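Local coordinates for uncharacterized protein (Leptospirillum rubarum, PDB 3O2I) that is of unknown function but forms a two-chain assembly in which a beta sheet runs on from one subunit into the other, at residues B[43-51]-B[84-95]. Sequence-based numbering, arbitrary orientation.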
loop_
_atom_site.group_PDB
_atom_site.type_symbol
_atom_site.label_atom_id
_atom_site.label_comp_id
_atom_site.label_asym_id
_atom_site.label_seq_id
_atom_site.Cartn_x
_atom_site.Cartn_y
_atom_site.Cartn_z
ATOM N N ILE B 43 -5.959 -6.349 -3.245
ATOM C CA ILE B 43 -6.173 -6.785 -1.875
ATOM C C ILE B 43 -4.921 -6.471 -1.092
ATOM O O ILE B 43 -3.820 -6.871 -1.477
ATOM C CB ILE B 43 -6.403 -8.302 -1.774
ATOM C CG1 ILE B 43 -7.435 -8.772 -2.796
ATOM C CG2 ILE B 43 -6.822 -8.679 -0.355
ATOM C CD1 ILE B 43 -8.853 -8.755 -2.280
ATOM N N TYR B 44 -5.091 -5.757 0.009
ATOM C CA TYR B 44 -3.968 -5.398 0.865
ATOM C C TYR B 44 -4.097 -6.145 2.168
ATOM O O TYR B 44 -5.067 -5.946 2.899
ATOM C CB TYR B 44 -3.958 -3.876 1.131
ATOM C CG TYR B 44 -3.763 -3.059 -0.127
ATOM C CD1 TYR B 44 -2.489 -2.814 -0.622
ATOM C CD2 TYR B 44 -4.849 -2.552 -0.829
ATOM C CE1 TYR B 44 -2.299 -2.081 -1.779
ATOM C CE2 TYR B 44 -4.667 -1.801 -1.987
ATOM C CZ TYR B 44 -3.389 -1.577 -2.455
ATOM O OH TYR B 44 -3.190 -0.835 -3.601
ATOM N N LEU B 45 -3.120 -6.997 2.463
ATOM C CA LEU B 45 -3.096 -7.742 3.722
ATOM C C LEU B 45 -1.972 -7.248 4.627
ATOM O O LEU B 45 -0.913 -6.850 4.159
ATOM C CB LEU B 45 -2.892 -9.230 3.463
ATOM C CG LEU B 45 -3.886 -9.930 2.535
ATOM C CD1 LEU B 45 -3.568 -11.426 2.500
ATOM C CD2 LEU B 45 -5.309 -9.705 2.994
ATOM N N LEU B 46 -2.206 -7.304 5.927
ATOM C CA LEU B 46 -1.223 -6.876 6.908
ATOM C C LEU B 46 -0.766 -8.058 7.724
ATOM O O LEU B 46 -1.564 -8.935 8.036
ATOM C CB LEU B 46 -1.851 -5.860 7.868
ATOM C CG LEU B 46 -1.890 -4.389 7.485
ATOM C CD1 LEU B 46 -1.558 -4.210 6.016
ATOM C CD2 LEU B 46 -3.242 -3.770 7.863
ATOM N N HIS B 47 0.510 -8.072 8.086
ATOM C CA HIS B 47 1.012 -9.057 9.043
ATOM C C HIS B 47 2.048 -8.416 9.959
ATOM O O HIS B 47 2.802 -7.543 9.536
ATOM C CB HIS B 47 1.627 -10.260 8.329
ATOM C CG HIS B 47 1.652 -11.501 9.161
ATOM N ND1 HIS B 47 2.504 -11.661 10.234
ATOM C CD2 HIS B 47 0.921 -12.641 9.087
ATOM C CE1 HIS B 47 2.296 -12.845 10.785
ATOM N NE2 HIS B 47 1.335 -13.455 10.115
ATOM N N SER B 48 2.082 -8.853 11.214
ATOM C CA SER B 48 3.051 -8.328 12.166
ATOM C C SER B 48 4.470 -8.798 11.869
ATOM O O SER B 48 5.431 -8.186 12.325
ATOM C CB SER B 48 2.658 -8.653 13.616
ATOM O OG SER B 48 2.662 -10.047 13.869
ATOM N N GLU B 49 4.607 -9.877 11.103
ATOM C CA GLU B 49 5.941 -10.372 10.763
ATOM C C GLU B 49 6.309 -10.198 9.296
ATOM O O GLU B 49 5.443 -10.044 8.436
ATOM C CB GLU B 49 6.118 -11.831 11.186
ATOM C CG GLU B 49 6.210 -12.017 12.693
ATOM C CD GLU B 49 7.113 -13.181 13.070
ATOM O OE1 GLU B 49 6.645 -14.342 13.050
ATOM O OE2 GLU B 49 8.298 -12.934 13.374
ATOM N N TYR B 50 7.612 -10.204 9.030
ATOM C CA TYR B 50 8.113 -10.120 7.669
ATOM C C TYR B 50 8.175 -11.508 7.053
ATOM O O TYR B 50 8.714 -12.442 7.649
ATOM C CB TYR B 50 9.502 -9.477 7.637
ATOM C CG TYR B 50 10.195 -9.596 6.296
ATOM C CD1 TYR B 50 11.303 -10.422 6.135
ATOM C CD2 TYR B 50 9.725 -8.896 5.180
ATOM C CE1 TYR B 50 11.935 -10.546 4.899
ATOM C CE2 TYR B 50 10.344 -9.018 3.939
ATOM C CZ TYR B 50 11.448 -9.839 3.804
ATOM O OH TYR B 50 12.059 -9.955 2.573
ATOM N N TRP B 51 7.603 -11.641 5.867
ATOM C CA TRP B 51 7.710 -12.870 5.099
ATOM C C TRP B 51 8.580 -12.544 3.905
ATOM O O TRP B 51 8.314 -11.564 3.209
ATOM C CB TRP B 51 6.337 -13.321 4.604
ATOM C CG TRP B 51 5.325 -13.604 5.675
ATOM C CD1 TRP B 51 4.596 -12.687 6.373
ATOM C CD2 TRP B 51 4.909 -14.895 6.151
ATOM N NE1 TRP B 51 3.763 -13.327 7.265
ATOM C CE2 TRP B 51 3.934 -14.680 7.144
ATOM C CE3 TRP B 51 5.273 -16.209 5.837
ATOM C CZ2 TRP B 51 3.321 -15.733 7.833
ATOM C CZ3 TRP B 51 4.657 -17.254 6.518
ATOM C CH2 TRP B 51 3.694 -17.008 7.504
ATOM N N VAL B 84 -5.758 -15.003 5.653
ATOM C CA VAL B 84 -6.377 -14.406 6.836
ATOM C C VAL B 84 -6.675 -15.457 7.905
ATOM O O VAL B 84 -6.310 -15.288 9.069
ATOM C CB VAL B 84 -7.673 -13.629 6.494
ATOM C CG1 VAL B 84 -8.508 -13.398 7.755
ATOM C CG2 VAL B 84 -7.339 -12.299 5.825
ATOM N N THR B 85 -7.316 -16.552 7.502
ATOM C CA THR B 85 -7.748 -17.588 8.446
ATOM C C THR B 85 -6.614 -18.480 8.951
ATOM O O THR B 85 -6.563 -18.830 10.127
ATOM C CB THR B 85 -8.825 -18.489 7.822
ATOM O OG1 THR B 85 -10.009 -17.720 7.585
ATOM C CG2 THR B 85 -9.160 -19.640 8.752
ATOM N N ALA B 86 -5.700 -18.828 8.057
ATOM C CA ALA B 86 -4.663 -19.805 8.361
ATOM C C ALA B 86 -3.360 -19.222 8.903
ATOM O O ALA B 86 -2.617 -19.911 9.593
ATOM C CB ALA B 86 -4.381 -20.661 7.135
ATOM N N HIS B 87 -3.058 -17.966 8.591
ATOM C CA HIS B 87 -1.738 -17.450 8.939
ATOM C C HIS B 87 -1.720 -16.076 9.619
ATOM O O HIS B 87 -0.653 -15.500 9.834
ATOM C CB HIS B 87 -0.818 -17.477 7.715
ATOM C CG HIS B 87 -0.366 -18.851 7.334
ATOM N ND1 HIS B 87 0.596 -19.540 8.041
ATOM C CD2 HIS B 87 -0.744 -19.666 6.321
ATOM C CE1 HIS B 87 0.794 -20.719 7.479
ATOM N NE2 HIS B 87 -0.009 -20.823 6.436
ATOM N N GLY B 88 -2.895 -15.563 9.967
ATOM C CA GLY B 88 -2.983 -14.376 10.801
ATOM C C GLY B 88 -2.845 -13.040 10.088
ATOM O O GLY B 88 -2.613 -12.014 10.735
ATOM N N PHE B 89 -2.982 -13.045 8.764
ATOM C CA PHE B 89 -3.035 -11.804 7.997
ATOM C C PHE B 89 -4.370 -11.118 8.272
ATOM O O PHE B 89 -5.400 -11.779 8.447
ATOM C CB PHE B 89 -2.917 -12.081 6.493
ATOM C CG PHE B 89 -1.557 -12.558 6.054
ATOM C CD1 PHE B 89 -0.632 -11.671 5.533
ATOM C CD2 PHE B 89 -1.220 -13.906 6.122
ATOM C CE1 PHE B 89 0.614 -12.107 5.118
ATOM C CE2 PHE B 89 0.030 -14.352 5.703
ATOM C CZ PHE B 89 0.949 -13.459 5.212
ATOM N N VAL B 90 -4.357 -9.793 8.324
ATOM C CA VAL B 90 -5.596 -9.041 8.468
ATOM C C VAL B 90 -5.751 -8.196 7.219
ATOM O O VAL B 90 -4.786 -7.589 6.759
ATOM C CB VAL B 90 -5.616 -8.173 9.756
ATOM C CG1 VAL B 90 -5.343 -9.038 10.965
ATOM C CG2 VAL B 90 -4.599 -7.069 9.688
ATOM N N GLU B 91 -6.945 -8.195 6.637
ATOM C CA GLU B 91 -7.159 -7.451 5.403
ATOM C C GLU B 91 -7.376 -5.982 5.708
ATOM O O GLU B 91 -8.172 -5.640 6.579
ATOM C CB GLU B 91 -8.356 -7.989 4.624
ATOM C CG GLU B 91 -8.578 -7.284 3.284
ATOM C CD GLU B 91 -9.733 -7.872 2.490
ATOM O OE1 GLU B 91 -10.509 -8.667 3.062
ATOM O OE2 GLU B 91 -9.862 -7.534 1.293
ATOM N N ALA B 92 -6.659 -5.122 4.990
ATOM C CA ALA B 92 -6.826 -3.674 5.120
ATOM C C ALA B 92 -7.963 -3.244 4.215
ATOM O O ALA B 92 -8.321 -3.962 3.272
ATOM C CB ALA B 92 -5.554 -2.961 4.737
ATOM N N GLY B 93 -8.537 -2.079 4.502
ATOM C CA GLY B 93 -9.638 -1.557 3.712
ATOM C C GLY B 93 -9.231 -0.969 2.369
ATOM O O GLY B 93 -10.074 -0.773 1.491
ATOM N N GLY B 94 -7.942 -0.684 2.203
ATOM C CA GLY B 94 -7.467 -0.089 0.971
ATOM C C GLY B 94 -6.265 0.803 1.195
ATOM O O GLY B 94 -5.760 0.910 2.310
ATOM N N LEU B 95 -5.811 1.443 0.126
ATOM C CA LEU B 95 -4.608 2.259 0.176
ATOM C C LEU B 95 -4.841 3.565 -0.561
ATOM O O LEU B 95 -5.438 3.580 -1.638
ATOM C CB LEU B 95 -3.416 1.517 -0.439
ATOM C CG LEU B 95 -2.040 2.208 -0.429
ATOM C CD1 LEU B 95 -0.905 1.200 -0.548
ATOM C CD2 LEU B 95 -1.936 3.258 -1.548
HETATM O O HOH W 1 -7.479 -4.826 0.636
#
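The carbonyl oxygen of V90 is approached twice by strand 41-47: L46 N donates a 2.7 Å hydrogen bond to V90 O, and the CA-H of L45 makes a longer C-H...O contact with it. V90 N returns a bond to L46 O, closing a hydrogen-bonded pair of an antiparallel ladder, which A92 N extends by bonding to Y44 O. Beyond that, a water accepts from Y44 N and lies close to A92 O. On one face of the sheet, L46 CB presses on V90 CG2 at 3.5 Å, and L46 CD2 reaches the small methyl of A92. On the other, L45 CB packs against F89 CD1 at 3.9 Å, and L83 of helix 72-87 touches both residues. The ladder makes 90-91 a short strand at one edge of this chain's three-stranded antiparallel sheet, beside 41-47, with 28-35 beyond. The chain enters it through G88, whose positive phi suits a residue without a side chain.

H47 ties that turn to the sheet. With CG anti to the backbone N (chi1 -157°), its imidazole stands edge-on over the face of F89, planes at 68°. Histidine suits the place because both nitrogens work in the ring plane: NE2 donates to H87 O at 2.9 Å, while ND1 accepts from E49 N. Replacing this imidazole by an alanine methyl would probably leave H87 O without its donor, E49 N without its acceptor, and a gap over the F89 face. W51 completes the aromatic cluster: its broad indole takes F89 CZ over one face, planes nearly parallel but slid apart, sets NE1 over the centre of the H47 ring, and still turns its six-membered edge toward H87, which is hydrogen-bonded to E62. At the ladder's opposite end, L95 lays CB over one face of the Y44 ring, as its own strand pairs in parallel with the second subunit.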